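Local coordinates for protein endo-alpha-mannosidase (PDB 4ACY) that probably hydrolyses internal alpha-mannosidic linkages in N-glycan chains, as an endo-acting alpha-mannosidase of glycoside hydrolase family 99, at residues F151-F156 against P188-Y193; L223-T228 against G244-F249; D236-C241 against K271-L276; F277-G282 against S317-I322. All coordinates share one frame; numbering follows the deposited sequence.

Interaction 1: F151-F156 against P188-Y193; sequences FHIEPF and PLFFIY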
loop_
_atom_site.group_PDB
_atom_site.type_symbol
_atom_site.label_atom_id
_atom_site.label_comp_id
_atom_site.label_asym_id
_atom_site.label_seq_id
_atom_site.Cartn_x
_atom_site.Cartn_y
_atom_site.Cartn_z
ATOM N N PHE A 151 -8.948 -2.251 -2.372
ATOM C CA PHE A 151 -8.493 -3.220 -1.384
ATOM C C PHE A 151 -7.202 -3.893 -1.784
ATOM O O PHE A 151 -6.995 -4.191 -2.966
ATOM C CB PHE A 151 -9.610 -4.241 -1.105
ATOM C CG PHE A 151 -10.781 -3.631 -0.404
ATOM C CD1 PHE A 151 -11.684 -2.815 -1.101
ATOM C CD2 PHE A 151 -10.953 -3.819 0.960
ATOM C CE1 PHE A 151 -12.752 -2.186 -0.430
ATOM C CE2 PHE A 151 -12.010 -3.210 1.635
ATOM C CZ PHE A 151 -12.911 -2.393 0.940
ATOM N N HIS A 152 -6.347 -4.095 -0.778
ATOM C CA HIS A 152 -5.029 -4.689 -0.935
ATOM C C HIS A 152 -5.061 -6.037 -0.230
ATOM O O HIS A 152 -5.024 -6.102 0.994
ATOM C CB HIS A 152 -3.984 -3.756 -0.285
ATOM C CG HIS A 152 -2.565 -4.088 -0.642
ATOM N ND1 HIS A 152 -1.496 -3.445 -0.065
ATOM C CD2 HIS A 152 -2.040 -4.964 -1.533
ATOM C CE1 HIS A 152 -0.367 -3.912 -0.580
ATOM N NE2 HIS A 152 -0.669 -4.842 -1.471
ATOM N N ILE A 153 -5.199 -7.110 -1.004
ATOM C CA ILE A 153 -5.389 -8.448 -0.434
ATOM C C ILE A 153 -4.066 -9.029 0.045
ATOM O O ILE A 153 -3.151 -9.273 -0.748
ATOM C CB ILE A 153 -6.063 -9.392 -1.445
ATOM C CG1 ILE A 153 -7.356 -8.759 -1.967
ATOM C CG2 ILE A 153 -6.324 -10.800 -0.828
ATOM C CD1 ILE A 153 -8.464 -8.601 -0.939
ATOM N N GLU A 154 -3.987 -9.252 1.354
ATOM C CA GLU A 154 -2.723 -9.618 1.987
ATOM C C GLU A 154 -2.603 -11.136 2.096
ATOM O O GLU A 154 -3.581 -11.833 1.825
ATOM C CB GLU A 154 -2.612 -8.964 3.359
ATOM C CG GLU A 154 -2.653 -7.426 3.290
ATOM C CD GLU A 154 -1.329 -6.803 2.912
ATOM O OE1 GLU A 154 -0.339 -7.542 2.681
ATOM O OE2 GLU A 154 -1.276 -5.541 2.855
ATOM N N PRO A 155 -1.405 -11.648 2.463
ATOM C CA PRO A 155 -1.226 -13.113 2.582
ATOM C C PRO A 155 -1.765 -13.656 3.899
ATOM O O PRO A 155 -0.999 -14.005 4.801
ATOM C CB PRO A 155 0.304 -13.299 2.475
ATOM C CG PRO A 155 0.855 -11.962 2.026
ATOM C CD PRO A 155 -0.112 -10.951 2.565
ATOM N N PHE A 156 -3.088 -13.709 4.001
ATOM C CA PHE A 156 -3.737 -14.181 5.197
ATOM C C PHE A 156 -3.666 -15.702 5.270
ATOM O O PHE A 156 -3.427 -16.376 4.253
ATOM C CB PHE A 156 -5.179 -13.669 5.268
ATOM C CG PHE A 156 -6.022 -14.014 4.064
ATOM C CD1 PHE A 156 -6.626 -15.266 3.956
ATOM C CD2 PHE A 156 -6.239 -13.071 3.057
ATOM C CE1 PHE A 156 -7.427 -15.588 2.852
ATOM C CE2 PHE A 156 -7.035 -13.381 1.938
ATOM C CZ PHE A 156 -7.625 -14.644 1.837
ATOM N N PRO A 188 -13.892 -2.478 -10.233
ATOM C CA PRO A 188 -13.124 -2.404 -8.990
ATOM C C PRO A 188 -11.689 -2.817 -9.265
ATOM O O PRO A 188 -11.434 -3.554 -10.212
ATOM C CB PRO A 188 -13.790 -3.430 -8.072
ATOM C CG PRO A 188 -14.992 -3.940 -8.794
ATOM C CD PRO A 188 -14.895 -3.561 -10.223
ATOM N N LEU A 189 -10.768 -2.360 -8.428
ATOM C CA LEU A 189 -9.370 -2.725 -8.573
ATOM C C LEU A 189 -8.901 -3.397 -7.287
ATOM O O LEU A 189 -9.171 -2.883 -6.206
ATOM C CB LEU A 189 -8.535 -1.480 -8.884
ATOM C CG LEU A 189 -7.117 -1.819 -9.360
ATOM C CD1 LEU A 189 -6.676 -0.938 -10.506
ATOM C CD2 LEU A 189 -6.182 -1.712 -8.185
ATOM N N PHE A 190 -8.231 -4.553 -7.411
ATOM C CA PHE A 190 -7.660 -5.258 -6.263
ATOM C C PHE A 190 -6.165 -5.474 -6.495
ATOM O O PHE A 190 -5.766 -6.013 -7.549
ATOM C CB PHE A 190 -8.317 -6.635 -6.107
ATOM C CG PHE A 190 -9.764 -6.590 -5.699
ATOM C CD1 PHE A 190 -10.770 -6.447 -6.659
ATOM C CD2 PHE A 190 -10.126 -6.723 -4.366
ATOM C CE1 PHE A 190 -12.129 -6.423 -6.274
ATOM C CE2 PHE A 190 -11.470 -6.688 -3.974
ATOM C CZ PHE A 190 -12.475 -6.541 -4.933
ATOM N N PHE A 191 -5.350 -5.084 -5.508
ATOM C CA PHE A 191 -3.932 -5.449 -5.481
ATOM C C PHE A 191 -3.815 -6.721 -4.671
ATOM O O PHE A 191 -4.537 -6.913 -3.688
ATOM C CB PHE A 191 -3.080 -4.363 -4.814
ATOM C CG PHE A 191 -3.008 -3.071 -5.588
ATOM C CD1 PHE A 191 -2.036 -2.880 -6.543
ATOM C CD2 PHE A 191 -3.923 -2.043 -5.340
ATOM C CE1 PHE A 191 -1.940 -1.667 -7.266
ATOM C CE2 PHE A 191 -3.852 -0.836 -6.048
ATOM C CZ PHE A 191 -2.875 -0.650 -7.026
ATOM N N ILE A 192 -2.927 -7.612 -5.099
ATOM C CA ILE A 192 -2.747 -8.871 -4.392
ATOM C C ILE A 192 -1.277 -9.019 -4.008
ATOM O O ILE A 192 -0.420 -9.315 -4.842
ATOM C CB ILE A 192 -3.225 -10.096 -5.203
ATOM C CG1 ILE A 192 -4.670 -9.921 -5.690
ATOM C CG2 ILE A 192 -3.107 -11.356 -4.333
ATOM C CD1 ILE A 192 -5.136 -11.035 -6.675
ATOM N N TYR A 193 -0.995 -8.791 -2.732
ATOM C CA TYR A 193 0.376 -8.801 -2.228
ATOM C C TYR A 193 0.959 -10.218 -2.221
ATOM O O TYR A 193 0.272 -11.184 -1.856
ATOM C CB TYR A 193 0.418 -8.150 -0.842
ATOM C CG TYR A 193 1.799 -8.106 -0.218
ATOM C CD1 TYR A 193 2.644 -7.017 -0.418
ATOM C CD2 TYR A 193 2.237 -9.132 0.609
ATOM C CE1 TYR A 193 3.932 -6.972 0.181
ATOM C CE2 TYR A 193 3.498 -9.096 1.202
ATOM C CZ TYR A 193 4.335 -8.018 0.986
ATOM O OH TYR A 193 5.595 -7.987 1.586
HETATM O O HOH W 1 -11.105 -3.284 -4.441
#

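Interaction 2: L223-T228 against G244-F249; sequences LFIGLT and GFYTYF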
loop_
_atom_site.group_PDB
_atom_site.type_symbol
_atom_site.label_atom_id
_atom_site.label_comp_id
_atom_site.label_asym_id
_atom_site.label_seq_id
_atom_site.Cartn_x
_atom_site.Cartn_y
_atom_site.Cartn_z
ATOM N N LEU A 223 -10.477 -5.619 -11.807
ATOM C CA LEU A 223 -9.109 -5.569 -12.270
ATOM C C LEU A 223 -8.254 -6.094 -11.132
ATOM O O LEU A 223 -8.238 -5.528 -10.039
ATOM C CB LEU A 223 -8.717 -4.132 -12.610
ATOM C CG LEU A 223 -9.401 -3.488 -13.829
ATOM C CD1 LEU A 223 -9.210 -1.985 -13.778
ATOM C CD2 LEU A 223 -8.903 -4.060 -15.168
ATOM N N PHE A 224 -7.577 -7.200 -11.393
ATOM C CA PHE A 224 -6.769 -7.870 -10.391
ATOM C C PHE A 224 -5.305 -7.712 -10.734
ATOM O O PHE A 224 -4.846 -8.089 -11.814
ATOM C CB PHE A 224 -7.209 -9.329 -10.307
ATOM C CG PHE A 224 -8.670 -9.464 -9.992
ATOM C CD1 PHE A 224 -9.123 -9.308 -8.686
ATOM C CD2 PHE A 224 -9.600 -9.678 -11.019
ATOM C CE1 PHE A 224 -10.484 -9.390 -8.396
ATOM C CE2 PHE A 224 -10.954 -9.769 -10.737
ATOM C CZ PHE A 224 -11.403 -9.632 -9.425
ATOM N N ILE A 225 -4.577 -7.139 -9.782
ATOM C CA ILE A 225 -3.234 -6.657 -9.992
ATOM C C ILE A 225 -2.286 -7.449 -9.102
ATOM O O ILE A 225 -2.317 -7.320 -7.870
ATOM C CB ILE A 225 -3.138 -5.121 -9.648
ATOM C CG1 ILE A 225 -4.229 -4.307 -10.383
ATOM C CG2 ILE A 225 -1.730 -4.586 -9.894
ATOM C CD1 ILE A 225 -4.157 -4.332 -11.923
ATOM N N GLY A 226 -1.441 -8.267 -9.727
ATOM C CA GLY A 226 -0.483 -9.099 -8.977
ATOM C C GLY A 226 0.854 -8.433 -8.715
ATOM O O GLY A 226 1.277 -7.533 -9.442
ATOM N N LEU A 227 1.505 -8.842 -7.632
ATOM C CA LEU A 227 2.832 -8.344 -7.301
ATOM C C LEU A 227 3.845 -9.094 -8.154
ATOM O O LEU A 227 3.895 -10.333 -8.136
ATOM C CB LEU A 227 3.135 -8.540 -5.810
ATOM C CG LEU A 227 4.478 -8.006 -5.307
ATOM C CD1 LEU A 227 4.562 -6.520 -5.536
ATOM C CD2 LEU A 227 4.623 -8.324 -3.816
ATOM N N THR A 228 4.624 -8.337 -8.919
ATOM C CA THR A 228 5.695 -8.917 -9.709
ATOM C C THR A 228 7.014 -8.611 -9.015
ATOM O O THR A 228 7.185 -7.531 -8.475
ATOM C CB THR A 228 5.695 -8.423 -11.188
ATOM O OG1 THR A 228 6.672 -9.170 -11.953
ATOM C CG2 THR A 228 5.994 -6.944 -11.279
ATOM N N GLY A 244 -3.125 -6.965 -14.488
ATOM C CA GLY A 244 -1.953 -6.127 -14.415
ATOM C C GLY A 244 -1.024 -6.506 -13.286
ATOM O O GLY A 244 -1.176 -7.562 -12.661
ATOM N N PHE A 245 -0.067 -5.622 -13.037
ATOM C CA PHE A 245 0.976 -5.899 -12.040
ATOM C C PHE A 245 1.477 -4.641 -11.353
ATOM O O PHE A 245 1.477 -3.560 -11.939
ATOM C CB PHE A 245 2.162 -6.650 -12.677
ATOM C CG PHE A 245 2.745 -5.976 -13.878
ATOM C CD1 PHE A 245 2.176 -6.161 -15.138
ATOM C CD2 PHE A 245 3.895 -5.190 -13.771
ATOM C CE1 PHE A 245 2.728 -5.537 -16.272
ATOM C CE2 PHE A 245 4.456 -4.576 -14.900
ATOM C CZ PHE A 245 3.869 -4.754 -16.149
ATOM N N TYR A 246 1.911 -4.799 -10.100
ATOM C CA TYR A 246 2.498 -3.693 -9.335
ATOM C C TYR A 246 3.757 -4.167 -8.654
ATOM O O TYR A 246 4.046 -5.374 -8.664
ATOM C CB TYR A 246 1.503 -3.094 -8.318
ATOM C CG TYR A 246 1.222 -3.907 -7.057
ATOM C CD1 TYR A 246 0.708 -5.213 -7.122
ATOM C CD2 TYR A 246 1.428 -3.343 -5.791
ATOM C CE1 TYR A 246 0.439 -5.948 -5.941
ATOM C CE2 TYR A 246 1.136 -4.045 -4.612
ATOM C CZ TYR A 246 0.654 -5.357 -4.694
ATOM O OH TYR A 246 0.356 -6.079 -3.557
ATOM N N THR A 247 4.503 -3.231 -8.081
ATOM C CA THR A 247 5.875 -3.520 -7.637
ATOM C C THR A 247 6.054 -3.457 -6.128
ATOM O O THR A 247 6.984 -4.069 -5.582
ATOM C CB THR A 247 6.900 -2.610 -8.323
ATOM O OG1 THR A 247 6.654 -1.245 -7.971
ATOM C CG2 THR A 247 6.812 -2.770 -9.843
ATOM N N TYR A 248 5.158 -2.705 -5.484
ATOM C CA TYR A 248 5.100 -2.493 -4.036
ATOM C C TYR A 248 6.320 -1.850 -3.351
ATOM O O TYR A 248 6.219 -0.755 -2.798
ATOM C CB TYR A 248 4.615 -3.720 -3.228
ATOM C CG TYR A 248 4.384 -3.276 -1.815
ATOM C CD1 TYR A 248 3.263 -2.513 -1.495
ATOM C CD2 TYR A 248 5.350 -3.497 -0.821
ATOM C CE1 TYR A 248 3.073 -2.013 -0.207
ATOM C CE2 TYR A 248 5.166 -2.993 0.490
ATOM C CZ TYR A 248 4.024 -2.260 0.777
ATOM O OH TYR A 248 3.809 -1.763 2.053
ATOM N N PHE A 249 7.449 -2.560 -3.345
ATOM C CA PHE A 249 8.556 -2.209 -2.447
ATOM C C PHE A 249 9.096 -0.804 -2.680
ATOM O O PHE A 249 9.421 -0.447 -3.796
ATOM C CB PHE A 249 9.656 -3.266 -2.544
ATOM C CG PHE A 249 9.153 -4.635 -2.244
ATOM C CD1 PHE A 249 8.808 -4.980 -0.933
ATOM C CD2 PHE A 249 8.959 -5.559 -3.265
ATOM C CE1 PHE A 249 8.292 -6.243 -0.633
ATOM C CE2 PHE A 249 8.447 -6.832 -2.981
ATOM C CZ PHE A 249 8.115 -7.174 -1.664
HETATM O O HOH W 2 8.642 -6.125 -6.585
#

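Interaction 3: D236-C241 against K271-L276; sequences DIETAC and KAHNKL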
loop_
_atom_site.group_PDB
_atom_site.type_symbol
_atom_site.label_atom_id
_atom_site.label_comp_id
_atom_site.label_asym_id
_atom_site.label_seq_id
_atom_site.Cartn_x
_atom_site.Cartn_y
_atom_site.Cartn_z
ATOM N N ASP A 236 4.137 -14.622 -16.097
ATOM C CA ASP A 236 3.298 -15.271 -15.088
ATOM C C ASP A 236 2.016 -14.478 -14.861
ATOM O O ASP A 236 0.999 -15.054 -14.513
ATOM C CB ASP A 236 4.025 -15.455 -13.750
ATOM C CG ASP A 236 5.187 -16.429 -13.834
ATOM O OD1 ASP A 236 5.268 -17.196 -14.811
ATOM O OD2 ASP A 236 6.033 -16.411 -12.913
ATOM N N ILE A 237 2.084 -13.158 -15.030
ATOM C CA ILE A 237 0.884 -12.311 -14.934
ATOM C C ILE A 237 -0.134 -12.748 -15.990
ATOM O O ILE A 237 -1.326 -12.859 -15.708
ATOM C CB ILE A 237 1.210 -10.791 -15.071
ATOM C CG1 ILE A 237 2.138 -10.313 -13.935
ATOM C CG2 ILE A 237 -0.084 -9.956 -15.164
ATOM C CD1 ILE A 237 1.603 -10.553 -12.504
ATOM N N GLU A 238 0.361 -13.026 -17.193
ATOM C CA GLU A 238 -0.486 -13.419 -18.309
ATOM C C GLU A 238 -1.056 -14.832 -18.103
ATOM O O GLU A 238 -2.248 -15.067 -18.312
ATOM C CB GLU A 238 0.298 -13.288 -19.628
ATOM C CG GLU A 238 -0.461 -13.768 -20.849
ATOM C CD GLU A 238 -0.139 -12.993 -22.118
ATOM O OE1 GLU A 238 1.000 -12.495 -22.285
ATOM O OE2 GLU A 238 -1.053 -12.889 -22.963
ATOM N N THR A 239 -0.210 -15.762 -17.673
ATOM C CA THR A 239 -0.643 -17.127 -17.389
ATOM C C THR A 239 -1.673 -17.173 -16.260
ATOM O O THR A 239 -2.607 -17.979 -16.283
ATOM C CB THR A 239 0.559 -18.022 -17.038
ATOM O OG1 THR A 239 1.507 -17.948 -18.109
ATOM C CG2 THR A 239 0.120 -19.469 -16.828
ATOM N N ALA A 240 -1.489 -16.296 -15.273
ATOM C CA ALA A 240 -2.417 -16.202 -14.154
ATOM C C ALA A 240 -3.732 -15.529 -14.557
ATOM O O ALA A 240 -4.694 -15.547 -13.788
ATOM C CB ALA A 240 -1.767 -15.435 -12.999
ATOM N N CYS A 241 -3.756 -14.929 -15.746
ATOM C CA CYS A 241 -4.922 -14.198 -16.267
ATOM C C CYS A 241 -5.272 -12.964 -15.434
ATOM O O CYS A 241 -6.426 -12.530 -15.388
ATOM C CB CYS A 241 -6.144 -15.116 -16.425
ATOM S SG CYS A 241 -5.866 -16.385 -17.687
ATOM N N LYS A 271 1.896 -2.638 -22.137
ATOM C CA LYS A 271 1.190 -2.140 -23.320
ATOM C C LYS A 271 1.097 -3.254 -24.369
ATOM O O LYS A 271 0.016 -3.531 -24.904
ATOM C CB LYS A 271 1.909 -0.895 -23.863
ATOM C CG LYS A 271 1.204 -0.131 -24.985
ATOM C CD LYS A 271 2.054 1.083 -25.398
ATOM C CE LYS A 271 1.738 1.567 -26.819
ATOM N NZ LYS A 271 0.872 2.784 -26.798
ATOM N N ALA A 272 2.220 -3.919 -24.627
ATOM C CA ALA A 272 2.257 -4.988 -25.625
ATOM C C ALA A 272 1.402 -6.201 -25.243
ATOM O O ALA A 272 0.954 -6.937 -26.118
ATOM C CB ALA A 272 3.710 -5.408 -25.920
ATOM N N HIS A 273 1.166 -6.399 -23.943
ATOM C CA HIS A 273 0.422 -7.564 -23.463
ATOM C C HIS A 273 -0.962 -7.255 -22.884
ATOM O O HIS A 273 -1.568 -8.106 -22.215
ATOM C CB HIS A 273 1.279 -8.353 -22.472
ATOM C CG HIS A 273 2.444 -9.027 -23.117
ATOM N ND1 HIS A 273 2.412 -10.348 -23.514
ATOM C CD2 HIS A 273 3.650 -8.547 -23.497
ATOM C CE1 HIS A 273 3.564 -10.660 -24.079
ATOM N NE2 HIS A 273 4.332 -9.587 -24.084
ATOM N N ASN A 274 -1.459 -6.055 -23.177
ATOM C CA ASN A 274 -2.765 -5.581 -22.691
ATOM C C ASN A 274 -2.936 -5.698 -21.166
ATOM O O ASN A 274 -3.986 -6.144 -20.670
ATOM C CB ASN A 274 -3.920 -6.291 -23.426
ATOM C CG ASN A 274 -5.215 -5.489 -23.394
ATOM O OD1 ASN A 274 -5.201 -4.255 -23.391
ATOM N ND2 ASN A 274 -6.344 -6.190 -23.373
ATOM N N LYS A 275 -1.892 -5.317 -20.434
ATOM C CA LYS A 275 -1.916 -5.364 -18.964
ATOM C C LYS A 275 -1.676 -3.969 -18.392
ATOM O O LYS A 275 -1.107 -3.108 -19.065
ATOM C CB LYS A 275 -0.849 -6.337 -18.424
ATOM C CG LYS A 275 -0.994 -7.798 -18.874
ATOM C CD LYS A 275 -2.340 -8.414 -18.460
ATOM C CE LYS A 275 -2.443 -9.865 -18.902
ATOM N NZ LYS A 275 -3.815 -10.447 -18.742
ATOM N N LEU A 276 -2.101 -3.750 -17.145
ATOM C CA LEU A 276 -1.874 -2.486 -16.468
ATOM C C LEU A 276 -0.648 -2.576 -15.589
ATOM O O LEU A 276 -0.602 -3.401 -14.676
ATOM C CB LEU A 276 -3.067 -2.115 -15.592
ATOM C CG LEU A 276 -4.371 -1.703 -16.275
ATOM C CD1 LEU A 276 -5.384 -1.430 -15.181
ATOM C CD2 LEU A 276 -4.165 -0.453 -17.127
HETATM O O HOH W 3 -3.726 -13.101 -19.558
#

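Interaction 4: F277-G282 against S317-I322; sequences FIPSVG and SGASYI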
loop_
_atom_site.group_PDB
_atom_site.type_symbol
_atom_site.label_atom_id
_atom_site.label_comp_id
_atom_site.label_asym_id
_atom_site.label_seq_id
_atom_site.Cartn_x
_atom_site.Cartn_y
_atom_site.Cartn_z
ATOM N N PHE A 277 0.336 -1.734 -15.875
ATOM C CA PHE A 277 1.514 -1.589 -15.017
ATOM C C PHE A 277 1.257 -0.489 -13.998
ATOM O O PHE A 277 0.963 0.663 -14.365
ATOM C CB PHE A 277 2.731 -1.253 -15.883
ATOM C CG PHE A 277 3.963 -0.826 -15.118
ATOM C CD1 PHE A 277 4.366 -1.473 -13.937
ATOM C CD2 PHE A 277 4.749 0.213 -15.612
ATOM C CE1 PHE A 277 5.526 -1.068 -13.279
ATOM C CE2 PHE A 277 5.901 0.614 -14.971
ATOM C CZ PHE A 277 6.298 -0.031 -13.801
ATOM N N ILE A 278 1.382 -0.835 -12.716
ATOM C CA ILE A 278 1.201 0.162 -11.659
ATOM C C ILE A 278 2.466 0.207 -10.796
ATOM O O ILE A 278 2.583 -0.554 -9.842
ATOM C CB ILE A 278 -0.068 -0.132 -10.784
ATOM C CG1 ILE A 278 -1.293 -0.390 -11.689
ATOM C CG2 ILE A 278 -0.290 1.015 -9.775
ATOM C CD1 ILE A 278 -2.587 -0.547 -10.912
ATOM N N PRO A 279 3.434 1.080 -11.145
ATOM C CA PRO A 279 4.644 1.162 -10.327
ATOM C C PRO A 279 4.284 1.643 -8.928
ATOM O O PRO A 279 3.272 2.341 -8.751
ATOM C CB PRO A 279 5.490 2.222 -11.035
ATOM C CG PRO A 279 4.491 3.036 -11.847
ATOM C CD PRO A 279 3.439 2.043 -12.259
ATOM N N SER A 280 5.097 1.253 -7.949
ATOM C CA SER A 280 4.950 1.753 -6.593
ATOM C C SER A 280 6.120 2.646 -6.218
ATOM O O SER A 280 7.284 2.260 -6.365
ATOM C CB SER A 280 4.811 0.603 -5.588
ATOM O OG SER A 280 3.737 -0.260 -5.939
ATOM N N VAL A 281 5.780 3.854 -5.773
ATOM C CA VAL A 281 6.758 4.877 -5.388
ATOM C C VAL A 281 6.696 5.145 -3.903
ATOM O O VAL A 281 5.606 5.218 -3.322
ATOM C CB VAL A 281 6.474 6.210 -6.151
ATOM C CG1 VAL A 281 7.423 7.331 -5.711
ATOM C CG2 VAL A 281 6.567 5.964 -7.659
ATOM N N GLY A 282 7.866 5.308 -3.283
ATOM C CA GLY A 282 7.941 5.653 -1.872
ATOM C C GLY A 282 8.978 6.729 -1.565
ATOM O O GLY A 282 9.870 6.979 -2.380
ATOM N N SER A 317 7.910 6.595 -16.917
ATOM C CA SER A 317 7.702 5.250 -17.455
ATOM C C SER A 317 6.539 5.211 -18.441
ATOM O O SER A 317 6.477 4.321 -19.290
ATOM C CB SER A 317 7.441 4.250 -16.328
ATOM O OG SER A 317 6.131 4.410 -15.804
ATOM N N GLY A 318 5.610 6.163 -18.300
ATOM C CA GLY A 318 4.386 6.189 -19.106
ATOM C C GLY A 318 3.216 5.406 -18.507
ATOM O O GLY A 318 2.162 5.284 -19.135
ATOM N N ALA A 319 3.393 4.878 -17.293
ATOM C CA ALA A 319 2.319 4.171 -16.586
ATOM C C ALA A 319 1.103 5.075 -16.439
ATOM O O ALA A 319 1.245 6.299 -16.315
ATOM C CB ALA A 319 2.789 3.711 -15.222
ATOM N N SER A 320 -0.076 4.466 -16.471
ATOM C CA SER A 320 -1.360 5.188 -16.369
ATOM C C SER A 320 -1.836 5.350 -14.925
ATOM O O SER A 320 -2.730 6.160 -14.644
ATOM C CB SER A 320 -2.447 4.463 -17.178
ATOM O OG SER A 320 -2.150 4.468 -18.568
ATOM N N TYR A 321 -1.270 4.545 -14.025
ATOM C CA TYR A 321 -1.644 4.570 -12.606
ATOM C C TYR A 321 -0.364 4.536 -11.823
ATOM O O TYR A 321 0.585 3.875 -12.235
ATOM C CB TYR A 321 -2.437 3.312 -12.219
ATOM C CG TYR A 321 -3.789 3.190 -12.864
ATOM C CD1 TYR A 321 -3.914 2.702 -14.163
ATOM C CD2 TYR A 321 -4.945 3.536 -12.165
ATOM C CE1 TYR A 321 -5.156 2.579 -14.766
ATOM C CE2 TYR A 321 -6.201 3.425 -12.763
ATOM C CZ TYR A 321 -6.288 2.942 -14.055
ATOM O OH TYR A 321 -7.518 2.835 -14.646
ATOM N N ILE A 322 -0.334 5.240 -10.702
ATOM C CA ILE A 322 0.823 5.198 -9.806
ATOM C C ILE A 322 0.337 4.872 -8.415
ATOM O O ILE A 322 -0.672 5.414 -7.959
ATOM C CB ILE A 322 1.644 6.521 -9.864
ATOM C CG1 ILE A 322 2.310 6.652 -11.243
ATOM C CG2 ILE A 322 2.717 6.574 -8.727
ATOM C CD1 ILE A 322 3.065 7.974 -11.439
HETATM O O HOH W 4 -0.699 1.751 -16.296
#

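Interaction 1: F151-F156 against P188-Y193
Ile-153 bonds through both its N and its O to strand 189-192 and the residue just after it: its N donates to Phe-191 O (2.8 Å), and its O receives Tyr-193 N (3.0 Å). A longer bond from Phe-191 N to Phe-151 O (3.2 Å) completes the set, the pattern of two adjacent parallel strands. Bridges pair Phe-151 with Phe-190, His-152 with Phe-191 and Ile-153 with Ile-192. On the face carrying His-152, its imidazole CD2 rests against Phe-191 CB (3.5 Å), and NE2 passes on to Tyr-193 CB (3.5 Å). That NE2 is hydrogen-bonded to Tyr-246 OH, which helps to fix the rotation of the ring. Glu-154 bends at its second torsion (chi2 -81°), bringing OE1 to Tyr-193 CG (3.6 Å) with carboxylate and phenol planes 47° apart, while OE2 bonds to Thr-123 OG1 and lies above one face of the His-152 imidazole, toward its rim. Pro-155 CG meets the edge of the Tyr-193 ring at CD2 (3.5 Å). Beside Leu-189 a water donates to Leu-189 O (2.6 Å), accepts weakly from Phe-151 N and sits over the Phe-190 ring. The pair belongs to the beta-alpha-beta unit of strands 148-153 and 189-192 in the barrel; helix 161-175 covers Phe-151 and Ile-153, strand 117-124 flanks one side and strand 223-227 the other.

Interaction 2: L223-T228 against G244-F249
Leu-227 and Tyr-246 pack across two neighbouring parallel strands of the (beta/alpha)8 barrel, joined through helix 235-239. In Leu-227, chi1 of -177° together with chi2 of 60° brings CD1 over the centre of the Tyr-246 ring in a CH-pi contact, 4.1 Å from the centroid. The tyrosine reaches this place with CG lodged between its backbone N and carbonyl carbon (chi1 75°), leaning the ring over strand 223-227, with its CD1 3.7 Å from Ile-225 CG2 and its OH bonded to His-152. A leucine in place of Tyr-246 would probably leave His-152 NE2 without this partner and strip Leu-227 of its aromatic platform. Ile-225 CD1 comes to 3.8 Å from Gly-244 CA, where a side chain on the glycine would clash. On the sheet's other face Phe-245 CD2 and Thr-228 CG2 (3.7 Å) lie side by side. The backbones bond from Tyr-246 N to Gly-226 O (2.9 Å) and, almost straight, from Thr-228 N to Tyr-246 O. Beyond the strands a water donates to both Thr-228 O and Thr-247 O.

Interaction 3: D236-C241 against K271-L276
The imidazole of His-273 and the carboxylate of Glu-238 stand nearly perpendicular, their planes 87° apart. Trp-269 stacks on the imidazole, and Glu-238 OE1 comes at its edge, somewhat out of the ring plane, accepting a bent 2.8 Å hydrogen bond from His-273 ND1. The oxygen is met on its syn side, 17° out of the carboxylate plane. Glu-238 sets CG anti to its N (chi1 176°) and bends at chi2, carrying the carboxylate to the histidine. A leucine at His-273 would probably leave Glu-238 OE1 without this donor and its carboxylate freer to turn. These residues join the C-terminal ends of outer helices 235-239 and 263-272 of the TIM barrel, each closed by a Schellman motif, with positive phi at Cys-241 in the first and Asn-274 in the second. Next to the polar pair, Lys-275 lays its methylenes along the first helix, with CE 4.1 Å from Glu-238 CA. Lys-275 NZ bonds to Met-242 O, reaches Glu-238 O through a water and stays 5.6 Å from Glu-238 OE2.

Interaction 4: F277-G282 against S317-I322
Ala-319 CB pushes into the corner between Phe-277 and Pro-279, 4.0 Å from Phe-277 CD2 and a tight 3.5 Å from Pro-279 CD. With CG anti to its N (chi1 169°), the Phe-277 ring has Pro-279 CD above the centre of one face. Ser-317 lies by the same ring, its OG accepting from Ala-319 N in an ST turn that follows helix 305-316, and bonding also to Ala-314 O. On the opposite side of barrel strand 276-281 Ile-278 crosses Tyr-321 at a slant, CG1 meeting the tyrosine's CB at 3.9 Å, while the ring leads away, stacking on His-41 while OH bonds to Thr-184 OG1. Farther on, where the loop runs into strand 322-324, Val-281 CG2 touches Ile-322 CG2 (4.0 Å), both beside Ala-314 of the helix. A water links the segments, donating to Phe-277 O (2.8 Å) and accepting from Ser-320 N (2.8 Å). Tyr-321 O faces Pro-279 CD (3.4 Å), and proline, lacking an N-H, has no backbone donor to offer there. Tyr-321 N and O are buried without a partner in the model, which suggests that apolar packing carries the join, probably at some polar cost.

Interactions 1, 2 and 4 are buried in the barrel, whereas interaction 3 lies on its surface. Interactions 1 and 2 hold consecutive strand pairs by direct backbone hydrogen bonds, and Phe-190 O to Ile-225 N (2.8 Å) continues the sheet between them. Interaction 4 stands where the next strand meets the run-in to the last one, and relies on apolar side chains and one water; Phe-245 O to Ile-278 N (2.8 Å) ties it to interaction 2. Interaction 3 joins outer helix ends with an imidazole-carboxylate hydrogen bond and lysine methylenes, and its Leu-276 O takes Phe-245 N. Interactions 1 and 3 do not touch, their nearest atoms being about 5 Å apart.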